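Long-range contacts in DNA polymerase II large subunit (Pyrococcus horikoshii, PDB 5BKH), which carries an intein that excises itself by protein splicing, seen here as a domain-swapped mini-intein, and probably serves otherwise as a DNA polymerase subunit with exonuclease activity: residues 19-24 with 52-57; 68-73 with 157-162; 83-88 with 115-120; 87-92 with 136-141. One frame throughout, in Å; residues are numbered along the deposited sequence.

Interaction 1. Residues 19-24 with 52-57; sequences QINGTP and KVDIKV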
loop_
_atom_site.group_PDB
_atom_site.type_symbol
_atom_site.label_atom_id
_atom_site.label_comp_id
_atom_site.label_asym_id
_atom_site.label_seq_id
_atom_site.Cartn_x
_atom_site.Cartn_y
_atom_site.Cartn_z
ATOM N N GLN A 19 -12.073 13.480 -34.984
ATOM C CA GLN A 19 -12.800 13.769 -36.208
ATOM C C GLN A 19 -13.840 12.674 -36.395
ATOM O O GLN A 19 -13.488 11.491 -36.512
ATOM C CB GLN A 19 -11.849 13.844 -37.402
ATOM C CG GLN A 19 -12.532 13.901 -38.750
ATOM C CD GLN A 19 -11.552 14.163 -39.873
ATOM O OE1 GLN A 19 -10.681 15.023 -39.758
ATOM N NE2 GLN A 19 -11.683 13.417 -40.963
ATOM N N ILE A 20 -15.113 13.065 -36.379
ATOM C CA ILE A 20 -16.223 12.165 -36.660
ATOM C C ILE A 20 -16.896 12.644 -37.941
ATOM O O ILE A 20 -17.187 13.839 -38.090
ATOM C CB ILE A 20 -17.219 12.076 -35.481
ATOM C CG1 ILE A 20 -18.156 13.283 -35.410
ATOM C CG2 ILE A 20 -16.477 11.981 -34.165
ATOM C CD1 ILE A 20 -18.964 13.356 -34.129
ATOM N N ASN A 21 -17.094 11.717 -38.882
ATOM C CA ASN A 21 -17.712 12.009 -40.178
ATOM C C ASN A 21 -17.117 13.263 -40.819
ATOM O O ASN A 21 -17.831 14.110 -41.361
ATOM C CB ASN A 21 -19.232 12.131 -40.045
ATOM C CG ASN A 21 -19.888 10.826 -39.624
ATOM O OD1 ASN A 21 -19.559 9.758 -40.140
ATOM N ND2 ASN A 21 -20.827 10.908 -38.688
ATOM N N GLY A 22 -15.792 13.388 -40.746
ATOM C CA GLY A 22 -15.072 14.484 -41.359
ATOM C C GLY A 22 -14.956 15.736 -40.511
ATOM O O GLY A 22 -14.006 16.506 -40.685
ATOM N N THR A 23 -15.897 15.963 -39.598
ATOM C CA THR A 23 -15.733 17.206 -38.856
ATOM C C THR A 23 -15.024 16.955 -37.531
ATOM O O THR A 23 -15.273 15.936 -36.872
ATOM C CB THR A 23 -17.088 17.864 -38.585
ATOM O OG1 THR A 23 -17.862 17.032 -37.714
ATOM C CG2 THR A 23 -17.849 18.069 -39.886
ATOM N N PRO A 24 -14.133 17.861 -37.133
ATOM C CA PRO A 24 -13.448 17.719 -35.844
ATOM C C PRO A 24 -14.185 18.414 -34.710
ATOM O O PRO A 24 -14.776 19.483 -34.873
ATOM C CB PRO A 24 -12.097 18.392 -36.112
ATOM C CG PRO A 24 -12.431 19.480 -37.082
ATOM C CD PRO A 24 -13.582 18.972 -37.930
ATOM N N LYS A 52 -19.628 2.825 -34.179
ATOM C CA LYS A 52 -20.868 3.010 -34.918
ATOM C C LYS A 52 -20.920 4.355 -35.629
ATOM O O LYS A 52 -21.965 4.721 -36.178
ATOM C CB LYS A 52 -22.074 2.843 -33.992
ATOM C CG LYS A 52 -21.922 3.453 -32.612
ATOM C CD LYS A 52 -22.958 2.865 -31.660
ATOM C CE LYS A 52 -22.967 3.585 -30.327
ATOM N NZ LYS A 52 -23.855 2.904 -29.344
ATOM N N VAL A 53 -19.812 5.091 -35.632
ATOM C CA VAL A 53 -19.668 6.336 -36.378
ATOM C C VAL A 53 -18.224 6.405 -36.856
ATOM O O VAL A 53 -17.312 5.947 -36.161
ATOM C CB VAL A 53 -20.056 7.558 -35.513
ATOM C CG1 VAL A 53 -19.398 8.833 -36.025
ATOM C CG2 VAL A 53 -21.570 7.725 -35.458
ATOM N N ASP A 54 -18.019 6.940 -38.062
ATOM C CA ASP A 54 -16.672 7.133 -38.589
ATOM C C ASP A 54 -15.825 7.938 -37.610
ATOM O O ASP A 54 -16.009 9.151 -37.469
ATOM C CB ASP A 54 -16.722 7.828 -39.950
ATOM C CG ASP A 54 -16.873 6.849 -41.096
ATOM O OD1 ASP A 54 -18.023 6.592 -41.514
ATOM O OD2 ASP A 54 -15.841 6.338 -41.579
ATOM N N ILE A 55 -14.901 7.267 -36.929
ATOM C CA ILE A 55 -14.139 7.843 -35.827
ATOM C C ILE A 55 -12.669 7.913 -36.216
ATOM O O ILE A 55 -12.148 7.011 -36.883
ATOM C CB ILE A 55 -14.331 7.023 -34.531
ATOM C CG1 ILE A 55 -14.056 7.875 -33.290
ATOM C CG2 ILE A 55 -13.461 5.766 -34.524
ATOM C CD1 ILE A 55 -14.912 9.096 -33.186
ATOM N N LYS A 56 -12.013 9.006 -35.826
ATOM C CA LYS A 56 -10.557 9.056 -35.798
ATOM C C LYS A 56 -10.146 10.013 -34.690
ATOM O O LYS A 56 -10.843 10.989 -34.409
ATOM C CB LYS A 56 -9.969 9.487 -37.148
ATOM C CG LYS A 56 -9.722 8.326 -38.109
ATOM C CD LYS A 56 -8.404 8.453 -38.844
ATOM C CE LYS A 56 -8.494 7.831 -40.229
ATOM N NZ LYS A 56 -7.152 7.693 -40.862
ATOM N N VAL A 57 -9.026 9.716 -34.038
ATOM C CA VAL A 57 -8.540 10.548 -32.942
ATOM C C VAL A 57 -7.370 11.381 -33.447
ATOM O O VAL A 57 -6.536 10.893 -34.229
ATOM C CB VAL A 57 -8.149 9.694 -31.714
ATOM C CG1 VAL A 57 -7.140 8.652 -32.087
ATOM C CG2 VAL A 57 -7.624 10.558 -30.582
#
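Ile20 and Ile55 send different branches to their meeting: chi1 of 78° leaves CG2 of Ile20 trans to its carbonyl carbon, whereas chi1 of -156° in Ile55 puts CG1 opposite the backbone N, and the turn at chi2 then brings CD1 round to Ile20. Ile20 CG2 and Ile55 CD1 close to 3.4 Å, a tight methyl contact between side chains that meet at a slant. Val53 adds its CG1 branch, 3.9 Å from Ile20 CB. The same methyl lies 3.7 Å from Asn21 ND2, the asparagine running almost perpendicular to the valine. On its other branch, Asn21 OD1 comes 3.4 Å from CB of Asp54, with amide and carboxylate planes turned 60° apart.

The hydrogen bonds come from the main chain. Asn21 N gives its hydrogen to Asp54 O (3.1 Å), in the carbonyl plane and on a lone pair, and the CA-H of Ile20 also faces this oxygen. Farther along, Gln19 N binds Lys56 O at 2.8 Å, and Lys56 N returns a more bent bond to Gln19 O. A type I' turn from Ile20 to Thr23 then reverses the chain into strand 23-28, forming a tight beta hairpin. Three main-chain bonds, and not polar side-chain pairs, therefore hold the two segments together at the surface; Asn21 OD1 and Asp54 OD1, both acceptors, lie apart without bonding.

Interaction 2. Residues 68-73 with 157-162; sequences VLTDIE and NAKKYH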
loop_
_atom_site.group_PDB
_atom_site.type_symbol
_atom_site.label_atom_id
_atom_site.label_comp_id
_atom_site.label_asym_id
_atom_site.label_seq_id
_atom_site.Cartn_x
_atom_site.Cartn_y
_atom_site.Cartn_z
ATOM N N VAL A 68 -1.827 14.785 -36.714
ATOM C CA VAL A 68 -2.179 13.667 -37.582
ATOM C C VAL A 68 -3.440 12.977 -37.070
ATOM O O VAL A 68 -3.824 13.109 -35.907
ATOM C CB VAL A 68 -1.002 12.665 -37.691
ATOM C CG1 VAL A 68 -0.833 11.897 -36.394
ATOM C CG2 VAL A 68 -1.174 11.732 -38.886
ATOM N N LEU A 69 -4.108 12.259 -37.975
ATOM C CA LEU A 69 -5.239 11.397 -37.653
ATOM C C LEU A 69 -4.785 9.959 -37.451
ATOM O O LEU A 69 -3.947 9.450 -38.203
ATOM C CB LEU A 69 -6.292 11.444 -38.761
ATOM C CG LEU A 69 -6.996 12.782 -38.959
ATOM C CD1 LEU A 69 -7.861 12.733 -40.188
ATOM C CD2 LEU A 69 -7.873 13.064 -37.732
ATOM N N THR A 70 -5.354 9.296 -36.444
ATOM C CA THR A 70 -5.065 7.882 -36.266
ATOM C C THR A 70 -6.321 7.142 -35.827
ATOM O O THR A 70 -7.318 7.737 -35.395
ATOM C CB THR A 70 -3.905 7.651 -35.280
ATOM O OG1 THR A 70 -3.245 6.419 -35.602
ATOM C CG2 THR A 70 -4.396 7.586 -33.854
ATOM N N ASP A 71 -6.255 5.821 -35.971
ATOM C CA ASP A 71 -7.406 4.959 -35.755
ATOM C C ASP A 71 -7.561 4.612 -34.282
ATOM O O ASP A 71 -6.580 4.342 -33.580
ATOM C CB ASP A 71 -7.269 3.676 -36.577
ATOM C CG ASP A 71 -7.427 3.919 -38.064
ATOM O OD1 ASP A 71 -8.272 4.758 -38.444
ATOM O OD2 ASP A 71 -6.707 3.270 -38.853
ATOM N N ILE A 72 -8.810 4.613 -33.824
ATOM C CA ILE A 72 -9.157 4.237 -32.458
ATOM C C ILE A 72 -9.426 2.735 -32.460
ATOM O O ILE A 72 -10.517 2.292 -32.820
ATOM C CB ILE A 72 -10.367 5.020 -31.951
ATOM C CG1 ILE A 72 -10.081 6.521 -31.966
ATOM C CG2 ILE A 72 -10.755 4.547 -30.562
ATOM C CD1 ILE A 72 -11.043 7.331 -31.121
ATOM N N GLU A 73 -8.431 1.943 -32.055
ATOM C CA GLU A 73 -8.605 0.495 -32.060
ATOM C C GLU A 73 -9.601 0.060 -30.987
ATOM O O GLU A 73 -10.626 -0.562 -31.288
ATOM C CB GLU A 73 -7.254 -0.194 -31.867
ATOM C CG GLU A 73 -6.270 0.075 -32.996
ATOM C CD GLU A 73 -4.898 -0.513 -32.732
ATOM O OE1 GLU A 73 -4.606 -0.843 -31.563
ATOM O OE2 GLU A 73 -4.109 -0.641 -33.694
ATOM N N ASN A 157 -6.805 2.971 -26.774
ATOM C CA ASN A 157 -5.773 2.315 -27.563
ATOM C C ASN A 157 -5.892 2.833 -28.990
ATOM O O ASN A 157 -6.906 2.606 -29.660
ATOM C CB ASN A 157 -5.910 0.797 -27.501
ATOM C CG ASN A 157 -5.400 0.224 -26.196
ATOM O OD1 ASN A 157 -4.531 0.809 -25.545
ATOM N ND2 ASN A 157 -5.933 -0.931 -25.806
ATOM N N ALA A 158 -4.877 3.559 -29.437
ATOM C CA ALA A 158 -4.835 4.092 -30.786
ATOM C C ALA A 158 -3.641 3.497 -31.516
ATOM O O ALA A 158 -2.728 2.934 -30.905
ATOM C CB ALA A 158 -4.759 5.620 -30.783
ATOM N N LYS A 159 -3.662 3.617 -32.836
ATOM C CA LYS A 159 -2.646 2.996 -33.671
ATOM C C LYS A 159 -1.475 3.954 -33.861
ATOM O O LYS A 159 -1.674 5.138 -34.157
ATOM C CB LYS A 159 -3.251 2.585 -35.015
ATOM C CG LYS A 159 -2.245 2.239 -36.095
ATOM C CD LYS A 159 -2.794 2.575 -37.471
ATOM C CE LYS A 159 -4.048 1.761 -37.772
ATOM N NZ LYS A 159 -4.163 1.406 -39.215
ATOM N N LYS A 160 -0.259 3.438 -33.653
ATOM C CA LYS A 160 0.990 4.169 -33.853
ATOM C C LYS A 160 1.146 5.343 -32.890
ATOM O O LYS A 160 1.943 5.278 -31.948
ATOM C CB LYS A 160 1.103 4.660 -35.300
ATOM C CG LYS A 160 2.520 4.638 -35.861
ATOM C CD LYS A 160 2.533 4.928 -37.356
ATOM C CE LYS A 160 3.918 5.332 -37.836
ATOM N NZ LYS A 160 4.992 4.821 -36.937
ATOM N N TYR A 161 0.400 6.418 -33.116
ATOM C CA TYR A 161 0.547 7.651 -32.350
ATOM C C TYR A 161 -0.428 7.625 -31.179
ATOM O O TYR A 161 -1.646 7.709 -31.374
ATOM C CB TYR A 161 0.312 8.858 -33.252
ATOM C CG TYR A 161 1.109 8.799 -34.537
ATOM C CD1 TYR A 161 2.494 8.681 -34.515
ATOM C CD2 TYR A 161 0.474 8.826 -35.771
ATOM C CE1 TYR A 161 3.227 8.618 -35.688
ATOM C CE2 TYR A 161 1.196 8.765 -36.949
ATOM C CZ TYR A 161 2.572 8.659 -36.903
ATOM O OH TYR A 161 3.293 8.595 -38.073
ATOM N N HIS A 162 0.110 7.529 -29.964
ATOM C CA HIS A 162 -0.683 7.261 -28.770
ATOM C C HIS A 162 -0.946 8.495 -27.916
ATOM O O HIS A 162 -1.563 8.377 -26.854
ATOM C CB HIS A 162 0.002 6.185 -27.928
ATOM C CG HIS A 162 0.485 5.019 -28.733
ATOM N ND1 HIS A 162 -0.373 4.185 -29.417
ATOM C CD2 HIS A 162 1.732 4.550 -28.968
ATOM C CE1 HIS A 162 0.326 3.252 -30.039
ATOM N NE2 HIS A 162 1.606 3.451 -29.782
#
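Asp71 and Lys159 are joined twice. Lys159 N donates to Asp71 O (3.1 Å) in the carbonyl plane, and the lysine chain, bent at three torsions, runs alongside the aspartate so that NZ forms a salt bridge with Asp71 OD2 at 3.2 Å, its hydrogen bond weak. Thr70 OG1 also donates to Lys159 O; its modelled length of 2.5 Å is doubtful. At the far end, Glu73 N makes a weak bond to Asn157 O, while Glu73 OE1 forms a salt bridge with Arg6 and OE2 passes 3.6 Å from Lys159 CB.

Apolar contacts lie beside these bonds. Thr70 CG2 rests 3.7 Å from Ala158 CB. Val68, with chi1 of 72° placing CG1 between its backbone N and carbonyl carbon, brings that methyl 3.4 Å from Tyr161 CD2, oblique to the ring. Ile72 and Ala158 form an antiparallel non-hydrogen-bonded pair. Strands 66-78 and 153-158 thereby become neighbours in the curled antiparallel sheet expected of the intein (Hint) splicing fold.

Interaction 3. Residues 83-88 with 115-120; sequences HLIRFE and RAFEVR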
loop_
_atom_site.group_PDB
_atom_site.type_symbol
_atom_site.label_atom_id
_atom_site.label_comp_id
_atom_site.label_asym_id
_atom_site.label_seq_id
_atom_site.Cartn_x
_atom_site.Cartn_y
_atom_site.Cartn_z
ATOM N N HIS A 83 -17.546 0.417 -4.276
ATOM C CA HIS A 83 -18.818 1.028 -4.618
ATOM C C HIS A 83 -19.461 1.626 -3.375
ATOM O O HIS A 83 -19.087 1.313 -2.242
ATOM C CB HIS A 83 -19.754 0.000 -5.256
ATOM C CG HIS A 83 -19.586 -1.379 -4.701
ATOM N ND1 HIS A 83 -18.947 -2.385 -5.392
ATOM C CD2 HIS A 83 -19.967 -1.917 -3.518
ATOM C CE1 HIS A 83 -18.943 -3.486 -4.659
ATOM N NE2 HIS A 83 -19.556 -3.227 -3.518
ATOM N N LEU A 84 -20.435 2.497 -3.597
ATOM C CA LEU A 84 -21.176 3.105 -2.505
ATOM C C LEU A 84 -22.554 2.476 -2.381
ATOM O O LEU A 84 -23.040 1.789 -3.284
ATOM C CB LEU A 84 -21.331 4.615 -2.698
ATOM C CG LEU A 84 -20.048 5.429 -2.757
ATOM C CD1 LEU A 84 -19.846 5.923 -4.165
ATOM C CD2 LEU A 84 -20.115 6.584 -1.779
ATOM N N ILE A 85 -23.180 2.730 -1.240
ATOM C CA ILE A 85 -24.552 2.334 -0.988
ATOM C C ILE A 85 -25.424 3.572 -1.148
ATOM O O ILE A 85 -25.103 4.644 -0.613
ATOM C CB ILE A 85 -24.703 1.722 0.412
ATOM C CG1 ILE A 85 -24.397 0.230 0.377
ATOM C CG2 ILE A 85 -26.118 1.884 0.898
ATOM C CD1 ILE A 85 -24.427 -0.417 1.743
ATOM N N ARG A 86 -26.520 3.428 -1.890
ATOM C CA ARG A 86 -27.467 4.498 -2.167
ATOM C C ARG A 86 -28.806 4.133 -1.539
ATOM O O ARG A 86 -29.400 3.102 -1.886
ATOM C CB ARG A 86 -27.627 4.711 -3.671
ATOM C CG ARG A 86 -28.369 5.983 -4.039
ATOM C CD ARG A 86 -28.135 6.356 -5.490
ATOM N NE ARG A 86 -29.387 6.605 -6.192
ATOM C CZ ARG A 86 -30.052 7.753 -6.155
ATOM N NH1 ARG A 86 -29.601 8.793 -5.472
ATOM N NH2 ARG A 86 -31.196 7.862 -6.825
ATOM N N PHE A 87 -29.260 4.971 -0.612
ATOM C CA PHE A 87 -30.561 4.853 0.027
ATOM C C PHE A 87 -31.500 5.859 -0.631
ATOM O O PHE A 87 -31.304 7.076 -0.512
ATOM C CB PHE A 87 -30.462 5.124 1.526
ATOM C CG PHE A 87 -29.541 4.197 2.261
ATOM C CD1 PHE A 87 -29.874 2.866 2.443
ATOM C CD2 PHE A 87 -28.352 4.667 2.804
ATOM C CE1 PHE A 87 -29.029 2.014 3.135
ATOM C CE2 PHE A 87 -27.508 3.822 3.496
ATOM C CZ PHE A 87 -27.851 2.491 3.665
ATOM N N GLU A 88 -32.504 5.352 -1.337
ATOM C CA GLU A 88 -33.612 6.169 -1.810
ATOM C C GLU A 88 -34.675 6.148 -0.721
ATOM O O GLU A 88 -35.240 5.088 -0.414
ATOM C CB GLU A 88 -34.148 5.646 -3.137
ATOM C CG GLU A 88 -33.817 6.542 -4.321
ATOM C CD GLU A 88 -33.837 5.800 -5.641
ATOM O OE1 GLU A 88 -32.977 6.095 -6.499
ATOM O OE2 GLU A 88 -34.711 4.925 -5.823
ATOM N N ARG A 115 -24.494 0.460 10.921
ATOM C CA ARG A 115 -23.630 0.342 9.758
ATOM C C ARG A 115 -24.471 0.349 8.485
ATOM O O ARG A 115 -25.423 -0.427 8.353
ATOM C CB ARG A 115 -22.814 -0.940 9.864
ATOM C CG ARG A 115 -21.763 -1.125 8.809
ATOM C CD ARG A 115 -20.842 -2.268 9.221
ATOM N NE ARG A 115 -19.930 -2.633 8.147
ATOM C CZ ARG A 115 -19.902 -3.821 7.563
ATOM N NH1 ARG A 115 -20.705 -4.802 7.953
ATOM N NH2 ARG A 115 -19.051 -4.027 6.563
ATOM N N ALA A 116 -24.126 1.247 7.557
ATOM C CA ALA A 116 -24.879 1.377 6.311
ATOM C C ALA A 116 -25.112 0.028 5.647
ATOM O O ALA A 116 -26.180 -0.217 5.073
ATOM C CB ALA A 116 -24.141 2.313 5.354
ATOM N N PHE A 117 -24.125 -0.863 5.727
ATOM C CA PHE A 117 -24.257 -2.190 5.139
ATOM C C PHE A 117 -25.437 -2.957 5.727
ATOM O O PHE A 117 -26.014 -3.817 5.052
ATOM C CB PHE A 117 -22.954 -2.970 5.346
ATOM C CG PHE A 117 -22.890 -4.264 4.589
ATOM C CD1 PHE A 117 -22.714 -4.269 3.214
ATOM C CD2 PHE A 117 -22.992 -5.475 5.252
ATOM C CE1 PHE A 117 -22.648 -5.454 2.512
ATOM C CE2 PHE A 117 -22.926 -6.670 4.557
ATOM C CZ PHE A 117 -22.753 -6.659 3.184
ATOM N N GLU A 118 -25.813 -2.661 6.971
ATOM C CA GLU A 118 -26.880 -3.390 7.644
ATOM C C GLU A 118 -28.255 -2.759 7.466
ATOM O O GLU A 118 -29.251 -3.372 7.864
ATOM C CB GLU A 118 -26.583 -3.514 9.145
ATOM C CG GLU A 118 -25.258 -4.187 9.470
ATOM C CD GLU A 118 -25.281 -5.689 9.245
ATOM O OE1 GLU A 118 -26.382 -6.260 9.092
ATOM O OE2 GLU A 118 -24.190 -6.297 9.218
ATOM N N VAL A 119 -28.343 -1.557 6.892
ATOM C CA VAL A 119 -29.639 -0.915 6.710
ATOM C C VAL A 119 -30.459 -1.709 5.701
ATOM O O VAL A 119 -29.928 -2.223 4.706
ATOM C CB VAL A 119 -29.455 0.549 6.273
ATOM C CG1 VAL A 119 -30.796 1.234 6.084
ATOM C CG2 VAL A 119 -28.624 1.310 7.298
ATOM N N ARG A 120 -31.759 -1.837 5.965
ATOM C CA ARG A 120 -32.666 -2.579 5.102
ATOM C C ARG A 120 -33.821 -1.687 4.669
ATOM O O ARG A 120 -34.105 -0.658 5.287
ATOM C CB ARG A 120 -33.213 -3.823 5.811
ATOM C CG ARG A 120 -32.184 -4.918 6.042
ATOM C CD ARG A 120 -31.531 -5.371 4.742
ATOM N NE ARG A 120 -30.501 -6.377 4.977
ATOM C CZ ARG A 120 -29.207 -6.114 5.111
ATOM N NH1 ARG A 120 -28.733 -4.885 4.982
ATOM N NH2 ARG A 120 -28.366 -7.110 5.379
#
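Phe87 reaches from its strand to Ala116 and Val119, its CB directed toward their loop. Chi1 of -59° sets CG beside the backbone N and trans to the carbonyl carbon, and the ring then extends into the bend of residues 115-120. Along one side, CD1 only brushes Val119 CG1 (4.1 Å), but CE1 presses closer, 3.5 Å from Val119 CB, oblique to the ring. On the other side CE2 faces Ala116 CB at 4.1 Å. The tip, CZ, lies 3.5 Å from Ala116 O, which approaches the ring edge near its plane. That oxygen also accepts Val119 N, just after the 3-10 segment 116-118. Ile85 CG2 of the same strand lies over one face of the ring, toward its rim, and Ile85 CD1 continues the apolar surface to Phe117 CA (3.8 Å). Arg120 NH1 bonds to Phe117 O and, from above its carbonyl plane, to Val119 O, both at 2.9 Å, linking two carbonyls of the bend. The Phe117 ring meets His83 of the second subunit. Phe87 itself is enclosed by Phe95 and Thr97 of strand 94-97, Val103 of strand 102-107 and Ile143 of strand 135-146, so the loop after strand 110-115 closes over side chains of the six-stranded antiparallel sheet.

Interaction 4. Residues 87-92 with 136-141; sequences FELELG and LKVAVK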
loop_
_atom_site.group_PDB
_atom_site.type_symbol
_atom_site.label_atom_id
_atom_site.label_comp_id
_atom_site.label_asym_id
_atom_site.label_seq_id
_atom_site.Cartn_x
_atom_site.Cartn_y
_atom_site.Cartn_z
ATOM N N PHE A 87 -29.260 4.971 -0.612
ATOM C CA PHE A 87 -30.561 4.853 0.027
ATOM C C PHE A 87 -31.500 5.859 -0.631
ATOM O O PHE A 87 -31.304 7.076 -0.512
ATOM C CB PHE A 87 -30.462 5.124 1.526
ATOM C CG PHE A 87 -29.541 4.197 2.261
ATOM C CD1 PHE A 87 -29.874 2.866 2.443
ATOM C CD2 PHE A 87 -28.352 4.667 2.804
ATOM C CE1 PHE A 87 -29.029 2.014 3.135
ATOM C CE2 PHE A 87 -27.508 3.822 3.496
ATOM C CZ PHE A 87 -27.851 2.491 3.665
ATOM N N GLU A 88 -32.504 5.352 -1.337
ATOM C CA GLU A 88 -33.612 6.169 -1.810
ATOM C C GLU A 88 -34.675 6.148 -0.721
ATOM O O GLU A 88 -35.240 5.088 -0.414
ATOM C CB GLU A 88 -34.148 5.646 -3.137
ATOM C CG GLU A 88 -33.817 6.542 -4.321
ATOM C CD GLU A 88 -33.837 5.800 -5.641
ATOM O OE1 GLU A 88 -32.977 6.095 -6.499
ATOM O OE2 GLU A 88 -34.711 4.925 -5.823
ATOM N N LEU A 89 -34.918 7.312 -0.124
ATOM C CA LEU A 89 -35.827 7.487 0.997
ATOM C C LEU A 89 -37.121 8.153 0.539
ATOM O O LEU A 89 -37.215 8.704 -0.560
ATOM C CB LEU A 89 -35.163 8.329 2.093
ATOM C CG LEU A 89 -33.688 8.052 2.387
ATOM C CD1 LEU A 89 -33.040 9.265 3.032
ATOM C CD2 LEU A 89 -33.580 6.855 3.298
ATOM N N GLU A 90 -38.128 8.106 1.406
ATOM C CA GLU A 90 -39.380 8.762 1.074
ATOM C C GLU A 90 -39.205 10.272 1.179
ATOM O O GLU A 90 -38.219 10.773 1.730
ATOM C CB GLU A 90 -40.513 8.262 1.975
ATOM C CG GLU A 90 -40.521 8.837 3.377
ATOM C CD GLU A 90 -41.643 8.277 4.237
ATOM O OE1 GLU A 90 -41.708 7.040 4.410
ATOM O OE2 GLU A 90 -42.465 9.077 4.737
ATOM N N LEU A 91 -40.172 10.999 0.616
ATOM C CA LEU A 91 -40.145 12.455 0.489
ATOM C C LEU A 91 -39.098 12.926 -0.517
ATOM O O LEU A 91 -38.718 14.102 -0.517
ATOM C CB LEU A 91 -39.921 13.138 1.846
ATOM C CG LEU A 91 -40.979 12.916 2.934
ATOM C CD1 LEU A 91 -40.779 13.894 4.081
ATOM C CD2 LEU A 91 -42.396 13.021 2.379
ATOM N N GLY A 92 -38.619 12.025 -1.378
ATOM C CA GLY A 92 -37.695 12.372 -2.437
ATOM C C GLY A 92 -36.228 12.408 -2.060
ATOM O O GLY A 92 -35.384 12.489 -2.960
ATOM N N LEU A 136 -36.730 14.648 10.770
ATOM C CA LEU A 136 -37.807 13.937 10.101
ATOM C C LEU A 136 -37.488 12.450 10.073
ATOM O O LEU A 136 -36.330 12.058 9.879
ATOM C CB LEU A 136 -37.985 14.445 8.669
ATOM C CG LEU A 136 -39.009 15.543 8.388
ATOM C CD1 LEU A 136 -38.796 16.720 9.317
ATOM C CD2 LEU A 136 -38.885 15.992 6.941
ATOM N N LYS A 137 -38.515 11.624 10.265
ATOM C CA LYS A 137 -38.384 10.174 10.174
ATOM C C LYS A 137 -38.879 9.735 8.803
ATOM O O LYS A 137 -40.077 9.812 8.519
ATOM C CB LYS A 137 -39.164 9.475 11.284
ATOM C CG LYS A 137 -38.735 9.863 12.692
ATOM C CD LYS A 137 -38.893 8.704 13.653
ATOM C CE LYS A 137 -39.157 9.189 15.066
ATOM N NZ LYS A 137 -38.370 10.394 15.427
ATOM N N VAL A 138 -37.963 9.266 7.953
ATOM C CA VAL A 138 -38.331 8.816 6.618
ATOM C C VAL A 138 -37.917 7.361 6.466
ATOM O O VAL A 138 -37.071 6.855 7.197
ATOM C CB VAL A 138 -37.705 9.685 5.513
ATOM C CG1 VAL A 138 -38.273 11.094 5.580
ATOM C CG2 VAL A 138 -36.184 9.698 5.635
ATOM N N ALA A 139 -38.535 6.684 5.508
ATOM C CA ALA A 139 -38.333 5.256 5.322
ATOM C C ALA A 139 -37.452 4.993 4.112
ATOM O O ALA A 139 -37.532 5.703 3.105
ATOM C CB ALA A 139 -39.671 4.533 5.150
ATOM N N VAL A 140 -36.624 3.957 4.210
ATOM C CA VAL A 140 -35.796 3.532 3.087
ATOM C C VAL A 140 -36.680 2.790 2.094
ATOM O O VAL A 140 -37.144 1.681 2.370
ATOM C CB VAL A 140 -34.631 2.649 3.545
ATOM C CG1 VAL A 140 -33.789 2.253 2.345
ATOM C CG2 VAL A 140 -33.797 3.377 4.575
ATOM N N LYS A 141 -36.903 3.395 0.927
ATOM C CA LYS A 141 -37.680 2.740 -0.118
ATOM C C LYS A 141 -36.825 1.839 -0.996
ATOM O O LYS A 141 -37.273 0.755 -1.385
ATOM C CB LYS A 141 -38.380 3.775 -1.002
ATOM C CG LYS A 141 -39.020 4.925 -0.258
ATOM C CD LYS A 141 -39.304 6.087 -1.203
ATOM C CE LYS A 141 -40.351 5.723 -2.250
ATOM N NZ LYS A 141 -40.424 6.748 -3.329
#
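Leu89 packs between Val138 and Val140 on the buried face of the strand pair. Its CB lies 3.9 Å from Val138 CG2, the two side chains crossing at about a right angle, and its CD2 lies 3.7 Å from Val140 CG2. With chi1 of -179°, Val140 spreads both methyls: CG2 turns to Leu89 while CG1 goes to Phe87 CD1. Ile125 of strand 124-128 touches both Leu89 and Val140. The backbone ties this part: Lys141 N donates to Glu88 O at 2.7 Å and Glu90 N to Ala139 O at 3.0 Å, each in the carbonyl plane, either side of the non-hydrogen-bonded Leu89-Val140 pair.

The outer side is more exposed and more polar. Leu91, exposed, touches Leu136 CD2 with its CD1 at 4.0 Å. The aliphatic arm of Lys141 lies along the neighbouring backbone, its CD 3.4 Å from Leu89 O. Glu90, with chi1 of 77°, directs CG to 3.6 Å from Val138 CB, and its extended chain puts OE1 near Ala139 N for a weak bond of 3.4 Å.

The N-to-C directions of strands 87-89 and 136-141 lie 129° apart, well short of straight antiparallel. By its weak bond the Glu90 carboxylate takes the Ala139 N-H in place of the Glu90 carbonyl, which is too far away. Apolar packing thus carries the inner face, and mixed aliphatic and polar contacts the outer one.

Overall arrangement
From the N terminus, interaction 1 closes the first loop, bringing strand 15-20 beside strand 55-61. Strand 66-78 follows and opens interaction 2, which is completed only by residues 157-162, so interactions 3 and 4 both fall within its long excursion. These two start from the same strand, 84-89, and share Phe87 and Glu88: interaction 3 closes early on the loop 115-120, interaction 4 later on strand 135-146. Interactions 1 and 2 touch, with Val57 N probably bonded to Thr70 O in one curled sheet. Interactions 3 and 4 meet through Val119 and Val140 around the six-stranded sheet. The two groups lie on opposite sides of the chain's centre, in keeping with an extended, domain-swapped chain.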